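Local coordinates for iron Transport-associated domain protein (Bacillus anthracis, PDB 4H8Q) that binds heme as a NEAT domain of the anthrax hemophore IsdX2, whose NEAT domains extract heme from methemoglobin, at residues K21-K26 with Q121-P126; F65-N70 with L101-K106. The protein carries 1 engineered substitution. One frame throughout, in Å; residues are numbered along the deposited sequence.

From the N terminus, strand 14-24 supplies the first half of interaction 1, whose partner arrives only with the last strand, 114-125; this contact joins the first and last strands of the eight-stranded antiparallel order and so closes the sheet on itself. Inside that long loop lies interaction 2, where strand 62-69 is met by strand 101-109 after a 30-residue excursion through strands 72-82 and 87-94. The contacts nest and do not cross. Strands 101-109 and 114-125 are neighbours, so the two sites adjoin: I122 N lies 2.8 Å from L101 O, and I122 CD1 packs 4.1 Å from F65 CZ. K24 and V105 carry both contacts to the heme pocket.

Interaction 1. Residues K21-K26 with Q121-P126; sequences KVLKDK and QIQFDP. With HEM (protoporphyrin IX containing Fe), chain B.
Q121 spends both ends of its side-chain amide on the turn that follows strand 14-24. NE2 donates to D25 OD1 at 2.8 Å, almost straight and in the amide plane; D25 OD1 receives it on its anti lone pair, carboxylate and amide planes 51° apart. OE1 accepts from K26 N at 2.7 Å. A bend at chi2 (81°) brings the amide alongside the turn; NE2 also makes a weak hydrogen bond to N102 OD1. D25 OD2 takes a salt bridge from K26 NZ at 3.0 Å, on the syn side but out of plane.

Before the turn along the chain, the backbones pair antiparallel in the immunoglobulin-like β-sandwich of the NEAT domain. K21 and Q123 exchange two hydrogen bonds of 2.9 Å. L23 N donates to Q121 O at 2.7 Å and Q121 N to L23 O at 3.1 Å. Between them V22 and I122 form a non-hydrogen-bonded pair on the opposite face; V22 N is hydrogen-bonded to N34 OD1, and its backbone also pairs with S31. Q123 OE1 accepts from K100 NZ, while Q123 CB meets L23 CD1 at 4.0 Å. K24, of the heme pocket, runs extended beside a propionate, its CB 3.7 Å from heme O1D.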
loop_
_atom_site.group_PDB
_atom_site.type_symbol
_atom_site.label_atom_id
_atom_site.label_comp_id
_atom_site.label_asym_id
_atom_site.label_seq_id
_atom_site.Cartn_x
_atom_site.Cartn_y
_atom_site.Cartn_z
ATOM N N LYS A 21 -4.432 4.887 6.013
ATOM C CA LYS A 21 -3.507 5.997 5.904
ATOM C C LYS A 21 -2.098 5.413 5.880
ATOM O O LYS A 21 -1.852 4.357 6.474
ATOM C CB LYS A 21 -3.653 6.928 7.118
ATOM C CG LYS A 21 -4.956 7.701 7.169
ATOM C CD LYS A 21 -5.091 8.451 8.492
ATOM C CE LYS A 21 -6.400 9.238 8.563
ATOM N NZ LYS A 21 -6.594 9.880 9.902
ATOM N N VAL A 22 -1.187 6.083 5.187
ATOM C CA VAL A 22 0.224 5.731 5.256
ATOM C C VAL A 22 0.903 6.683 6.229
ATOM O O VAL A 22 0.780 7.900 6.096
ATOM C CB VAL A 22 0.907 5.824 3.883
ATOM C CG1 VAL A 22 2.352 5.324 3.965
ATOM C CG2 VAL A 22 0.122 4.995 2.857
ATOM N N LEU A 23 1.624 6.113 7.188
ATOM C CA LEU A 23 2.254 6.879 8.260
ATOM C C LEU A 23 3.766 6.927 8.109
ATOM O O LEU A 23 4.395 5.969 7.668
ATOM C CB LEU A 23 1.894 6.252 9.610
ATOM C CG LEU A 23 0.407 6.101 9.921
ATOM C CD1 LEU A 23 0.219 5.358 11.249
ATOM C CD2 LEU A 23 -0.289 7.472 9.938
ATOM N N LYS A 24 4.357 8.058 8.481
ATOM C CA LYS A 24 5.801 8.178 8.534
ATOM C C LYS A 24 6.377 7.170 9.531
ATOM O O LYS A 24 5.797 6.948 10.594
ATOM C CB LYS A 24 6.160 9.617 8.916
ATOM C CG LYS A 24 7.631 9.876 9.083
ATOM C CD LYS A 24 7.879 11.358 9.350
ATOM C CE LYS A 24 9.350 11.633 9.598
ATOM N NZ LYS A 24 9.592 13.074 9.868
ATOM N N ASP A 25 7.501 6.562 9.170
ATOM C CA ASP A 25 8.090 5.449 9.916
ATOM C C ASP A 25 8.192 5.743 11.418
ATOM O O ASP A 25 8.785 6.750 11.815
ATOM C CB ASP A 25 9.474 5.131 9.353
ATOM C CG ASP A 25 10.096 3.880 9.971
ATOM O OD1 ASP A 25 9.376 2.883 10.188
ATOM O OD2 ASP A 25 11.322 3.902 10.224
ATOM N N LYS A 26 7.599 4.866 12.227
ATOM C CA LYS A 26 7.676 4.949 13.692
ATOM C C LYS A 26 6.955 6.165 14.283
ATOM O O LYS A 26 7.253 6.588 15.406
ATOM C CB LYS A 26 9.132 4.908 14.165
ATOM C CG LYS A 26 9.904 3.673 13.714
ATOM C CD LYS A 26 11.302 3.660 14.323
ATOM C CE LYS A 26 12.080 2.410 13.940
ATOM N NZ LYS A 26 12.634 2.479 12.557
ATOM N N GLN A 121 4.575 2.866 7.541
ATOM C CA GLN A 121 3.563 1.955 8.058
ATOM C C GLN A 121 2.210 2.245 7.434
ATOM O O GLN A 121 1.853 3.398 7.203
ATOM C CB GLN A 121 3.445 2.047 9.581
ATOM C CG GLN A 121 4.549 1.322 10.328
ATOM C CD GLN A 121 5.815 2.135 10.403
ATOM O OE1 GLN A 121 5.803 3.253 10.915
ATOM N NE2 GLN A 121 6.914 1.587 9.896
ATOM N N ILE A 122 1.458 1.189 7.151
ATOM C CA ILE A 122 0.087 1.352 6.705
ATOM C C ILE A 122 -0.838 1.060 7.876
ATOM O O ILE A 122 -0.715 0.019 8.525
ATOM C CB ILE A 122 -0.236 0.395 5.541
ATOM C CG1 ILE A 122 0.641 0.743 4.336
ATOM C CG2 ILE A 122 -1.714 0.492 5.174
ATOM C CD1 ILE A 122 0.689 -0.342 3.244
ATOM N N GLN A 123 -1.755 1.980 8.152
ATOM C CA GLN A 123 -2.765 1.752 9.180
ATOM C C GLN A 123 -4.137 1.734 8.539
ATOM O O GLN A 123 -4.587 2.739 7.998
ATOM C CB GLN A 123 -2.715 2.827 10.268
ATOM C CG GLN A 123 -3.696 2.571 11.402
ATOM C CD GLN A 123 -3.016 1.991 12.632
ATOM O OE1 GLN A 123 -2.307 2.699 13.351
ATOM N NE2 GLN A 123 -3.220 0.698 12.875
ATOM N N PHE A 124 -4.786 0.574 8.589
ATOM C CA PHE A 124 -6.151 0.433 8.108
ATOM C C PHE A 124 -7.111 0.872 9.200
ATOM O O PHE A 124 -6.784 0.801 10.390
ATOM C CB PHE A 124 -6.439 -1.019 7.718
ATOM C CG PHE A 124 -5.499 -1.560 6.675
ATOM C CD1 PHE A 124 -4.403 -2.312 7.041
ATOM C CD2 PHE A 124 -5.718 -1.301 5.328
ATOM C CE1 PHE A 124 -3.526 -2.801 6.091
ATOM C CE2 PHE A 124 -4.847 -1.792 4.366
ATOM C CZ PHE A 124 -3.755 -2.544 4.753
ATOM N N ASP A 125 -8.293 1.330 8.794
ATOM C CA ASP A 125 -9.347 1.653 9.749
ATOM C C ASP A 125 -10.661 1.039 9.287
ATOM O O ASP A 125 -11.449 1.690 8.603
ATOM C CB ASP A 125 -9.488 3.167 9.915
ATOM C CG ASP A 125 -10.503 3.542 10.980
ATOM O OD1 ASP A 125 -11.144 2.630 11.540
ATOM O OD2 ASP A 125 -10.666 4.751 11.249
ATOM N N PRO A 126 -10.894 -0.231 9.653
ATOM C CA PRO A 126 -12.059 -0.992 9.192
ATOM C C PRO A 126 -13.377 -0.317 9.538
ATOM O O PRO A 126 -14.375 -0.543 8.851
ATOM C CB PRO A 126 -11.934 -2.310 9.957
ATOM C CG PRO A 126 -10.475 -2.452 10.196
ATOM C CD PRO A 126 -9.995 -1.057 10.476
HETATM C CHA HEM B . 10.132 12.492 2.533
HETATM C CHB HEM B . 9.743 15.762 -1.032
HETATM C CHC HEM B . 7.659 12.447 -3.923
HETATM C CHD HEM B . 7.498 9.348 -0.181
HETATM C C1A HEM B . 10.213 13.653 1.812
HETATM C C2A HEM B . 10.802 14.898 2.270
HETATM C C3A HEM B . 10.680 15.789 1.280
HETATM C C4A HEM B . 10.031 15.147 0.161
HETATM C CMA HEM B . 11.155 17.258 1.292
HETATM C CAA HEM B . 11.427 15.139 3.668
HETATM C CBA HEM B . 10.323 15.131 4.726
HETATM C CGA HEM B . 9.274 16.193 4.471
HETATM O O1A HEM B . 9.645 17.355 4.168
HETATM O O2A HEM B . 8.053 15.904 4.587
HETATM C C1B HEM B . 9.128 15.154 -2.103
HETATM C C2B HEM B . 8.770 15.813 -3.336
HETATM C C3B HEM B . 8.197 14.916 -4.135
HETATM C C4B HEM B . 8.171 13.638 -3.443
HETATM C CMB HEM B . 8.995 17.311 -3.652
HETATM C CAB HEM B . 7.669 15.220 -5.554
HETATM C CBB HEM B . 6.995 14.293 -6.226
HETATM C C1C HEM B . 7.404 11.327 -3.155
HETATM C C2C HEM B . 6.709 10.131 -3.595
HETATM C C3C HEM B . 6.665 9.272 -2.569
HETATM C C4C HEM B . 7.331 9.892 -1.433
HETATM C CMC HEM B . 6.141 9.902 -5.019
HETATM C CAC HEM B . 6.022 7.870 -2.583
HETATM C CBC HEM B . 6.195 7.064 -1.536
HETATM C C1D HEM B . 8.198 9.918 0.856
HETATM C C2D HEM B . 8.412 9.261 2.119
HETATM C C3D HEM B . 9.221 10.226 2.961
HETATM C C4D HEM B . 9.430 11.383 2.127
HETATM C CMD HEM B . 7.915 7.870 2.536
HETATM C CAD HEM B . 9.722 10.004 4.400
HETATM C CBD HEM B . 8.885 10.823 5.371
HETATM C CGD HEM B . 7.429 10.461 5.293
HETATM O O1D HEM B . 7.069 9.250 5.384
HETATM O O2D HEM B . 6.613 11.410 5.159
HETATM N NA HEM B . 9.757 13.840 0.527
HETATM N NB HEM B . 8.747 13.824 -2.199
HETATM N NC HEM B . 7.754 11.143 -1.831
HETATM N ND HEM B . 8.813 11.171 0.891
HETATM FE FE HEM B . 8.975 12.416 -0.722
#

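Interaction 2. Residues F65-N70 with L101-K106; sequences FQTEKN and LNAKVK
E68 and N102 lie side by side and join through their ends, the carboxylate and amide planes 31° apart: N102 ND2 donates to E68 OE1 at 2.8 Å, nearly along the C-O axis and close to the amide's own plane. A water donates to the same OE1 and accepts from N102 N at 2.9 Å, tying the carboxylate to the partner backbone. This pair sits toward one end of an antiparallel ladder between strands 62-69 and 101-109 of the immunoglobulin-like NEAT β-sandwich.

The backbone joins the same two residues, E68 N donating a hydrogen bond to N102 O (3.0 Å); one step on, Q66 and K104 exchange two bonds of 2.9 Å. Their side chains share a face, Q66 OE1 touching K104 CD at 3.7 Å; Q66 NE2 is hydrogen-bonded to D75 OD2, and K104 NZ forms a salt bridge with D119, F73 adding a cation-pi contact.

The other face carries F65, T67, A103 and V105, the last lining the heme pocket. With F65 CG anti to the backbone N (chi1 179°), the ring reaches along the ladder to A103, whose CB lies 3.1 Å from Q66 O. T67 CG2 and F65 CE1 each lie 4.1 Å from A103 CB.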
loop_
_atom_site.group_PDB
_atom_site.type_symbol
_atom_site.label_atom_id
_atom_site.label_comp_id
_atom_site.label_asym_id
_atom_site.label_seq_id
_atom_site.Cartn_x
_atom_site.Cartn_y
_atom_site.Cartn_z
ATOM N N PHE A 65 7.797 -1.375 -4.237
ATOM C CA PHE A 65 6.875 -1.319 -3.114
ATOM C C PHE A 65 6.803 -2.683 -2.443
ATOM O O PHE A 65 6.473 -3.680 -3.091
ATOM C CB PHE A 65 5.473 -0.871 -3.549
ATOM C CG PHE A 65 4.491 -0.836 -2.419
ATOM C CD1 PHE A 65 4.606 0.126 -1.420
ATOM C CD2 PHE A 65 3.498 -1.788 -2.312
ATOM C CE1 PHE A 65 3.721 0.157 -0.360
ATOM C CE2 PHE A 65 2.601 -1.768 -1.247
ATOM C CZ PHE A 65 2.706 -0.791 -0.277
ATOM N N GLN A 66 7.119 -2.729 -1.151
ATOM C CA GLN A 66 7.185 -4.007 -0.443
ATOM C C GLN A 66 6.402 -3.949 0.859
ATOM O O GLN A 66 6.273 -2.890 1.480
ATOM C CB GLN A 66 8.642 -4.367 -0.148
ATOM C CG GLN A 66 9.509 -4.405 -1.379
ATOM C CD GLN A 66 10.952 -4.725 -1.063
ATOM O OE1 GLN A 66 11.406 -4.567 0.071
ATOM N NE2 GLN A 66 11.688 -5.168 -2.075
ATOM N N THR A 67 5.869 -5.089 1.285
ATOM C CA THR A 67 5.230 -5.149 2.586
ATOM C C THR A 67 5.812 -6.307 3.383
ATOM O O THR A 67 6.387 -7.235 2.809
ATOM C CB THR A 67 3.699 -5.296 2.479
ATOM O OG1 THR A 67 3.372 -6.531 1.829
ATOM C CG2 THR A 67 3.109 -4.147 1.685
ATOM N N GLU A 68 5.684 -6.235 4.701
ATOM C CA GLU A 68 6.260 -7.265 5.562
ATOM C C GLU A 68 5.441 -8.537 5.462
ATOM O O GLU A 68 4.217 -8.511 5.601
ATOM C CB GLU A 68 6.331 -6.794 7.018
ATOM C CG GLU A 68 6.984 -7.819 7.954
ATOM C CD GLU A 68 7.552 -7.200 9.224
ATOM O OE1 GLU A 68 7.109 -6.100 9.612
ATOM O OE2 GLU A 68 8.448 -7.819 9.836
ATOM N N LYS A 69 6.130 -9.643 5.216
ATOM C CA LYS A 69 5.495 -10.945 5.080
ATOM C C LYS A 69 6.426 -12.002 5.656
ATOM O O LYS A 69 7.559 -12.154 5.193
ATOM C CB LYS A 69 5.220 -11.241 3.603
ATOM C CG LYS A 69 4.676 -12.638 3.325
ATOM C CD LYS A 69 4.701 -12.948 1.835
ATOM C CE LYS A 69 4.174 -14.345 1.539
ATOM N NZ LYS A 69 2.744 -14.505 1.934
ATOM N N ASN A 70 5.952 -12.716 6.672
ATOM C CA ASN A 70 6.733 -13.786 7.284
ATOM C C ASN A 70 8.121 -13.321 7.717
ATOM O O ASN A 70 9.132 -13.899 7.312
ATOM C CB ASN A 70 6.855 -14.977 6.328
ATOM C CG ASN A 70 5.510 -15.593 5.983
ATOM O OD1 ASN A 70 4.613 -15.671 6.826
ATOM N ND2 ASN A 70 5.361 -16.031 4.736
ATOM N N LEU A 101 0.928 -2.172 9.425
ATOM C CA LEU A 101 1.649 -3.052 8.520
ATOM C C LEU A 101 2.880 -2.313 8.033
ATOM O O LEU A 101 2.768 -1.203 7.517
ATOM C CB LEU A 101 0.755 -3.428 7.337
ATOM C CG LEU A 101 1.403 -4.266 6.232
ATOM C CD1 LEU A 101 1.880 -5.636 6.754
ATOM C CD2 LEU A 101 0.433 -4.438 5.077
ATOM N N ASN A 102 4.055 -2.901 8.229
ATOM C CA ASN A 102 5.284 -2.285 7.750
ATOM C C ASN A 102 5.429 -2.433 6.246
ATOM O O ASN A 102 5.141 -3.492 5.686
ATOM C CB ASN A 102 6.503 -2.894 8.431
ATOM C CG ASN A 102 6.563 -2.573 9.905
ATOM O OD1 ASN A 102 6.260 -1.452 10.324
ATOM N ND2 ASN A 102 6.956 -3.560 10.707
ATOM N N ALA A 103 5.886 -1.370 5.595
ATOM C CA ALA A 103 6.116 -1.409 4.159
ATOM C C ALA A 103 7.362 -0.607 3.818
ATOM O O ALA A 103 7.884 0.139 4.650
ATOM C CB ALA A 103 4.907 -0.861 3.408
ATOM N N LYS A 104 7.843 -0.787 2.598
ATOM C CA LYS A 104 9.013 -0.075 2.110
ATOM C C LYS A 104 8.679 0.432 0.727
ATOM O O LYS A 104 7.938 -0.214 -0.025
ATOM C CB LYS A 104 10.210 -1.016 2.008
ATOM C CG LYS A 104 10.782 -1.439 3.356
ATOM C CD LYS A 104 11.817 -2.536 3.187
ATOM C CE LYS A 104 12.504 -2.846 4.509
ATOM N NZ LYS A 104 13.292 -1.668 4.993
ATOM N N VAL A 105 9.221 1.591 0.386
ATOM C CA VAL A 105 8.971 2.180 -0.923
ATOM C C VAL A 105 10.274 2.749 -1.481
ATOM O O VAL A 105 11.097 3.284 -0.734
ATOM C CB VAL A 105 7.855 3.261 -0.854
ATOM C CG1 VAL A 105 8.291 4.478 -0.003
ATOM C CG2 VAL A 105 7.422 3.679 -2.253
ATOM N N LYS A 106 10.480 2.593 -2.788
ATOM C CA LYS A 106 11.585 3.244 -3.475
ATOM C C LYS A 106 11.016 4.204 -4.506
ATOM O O LYS A 106 10.129 3.844 -5.274
ATOM C CB LYS A 106 12.511 2.229 -4.141
ATOM C CG LYS A 106 13.739 2.846 -4.795
ATOM C CD LYS A 106 14.699 1.755 -5.246
ATOM C CE LYS A 106 16.024 2.323 -5.740
ATOM N NZ LYS A 106 15.900 2.843 -7.124
HETATM O O HOH W 1 4.238 -5.471 9.646
#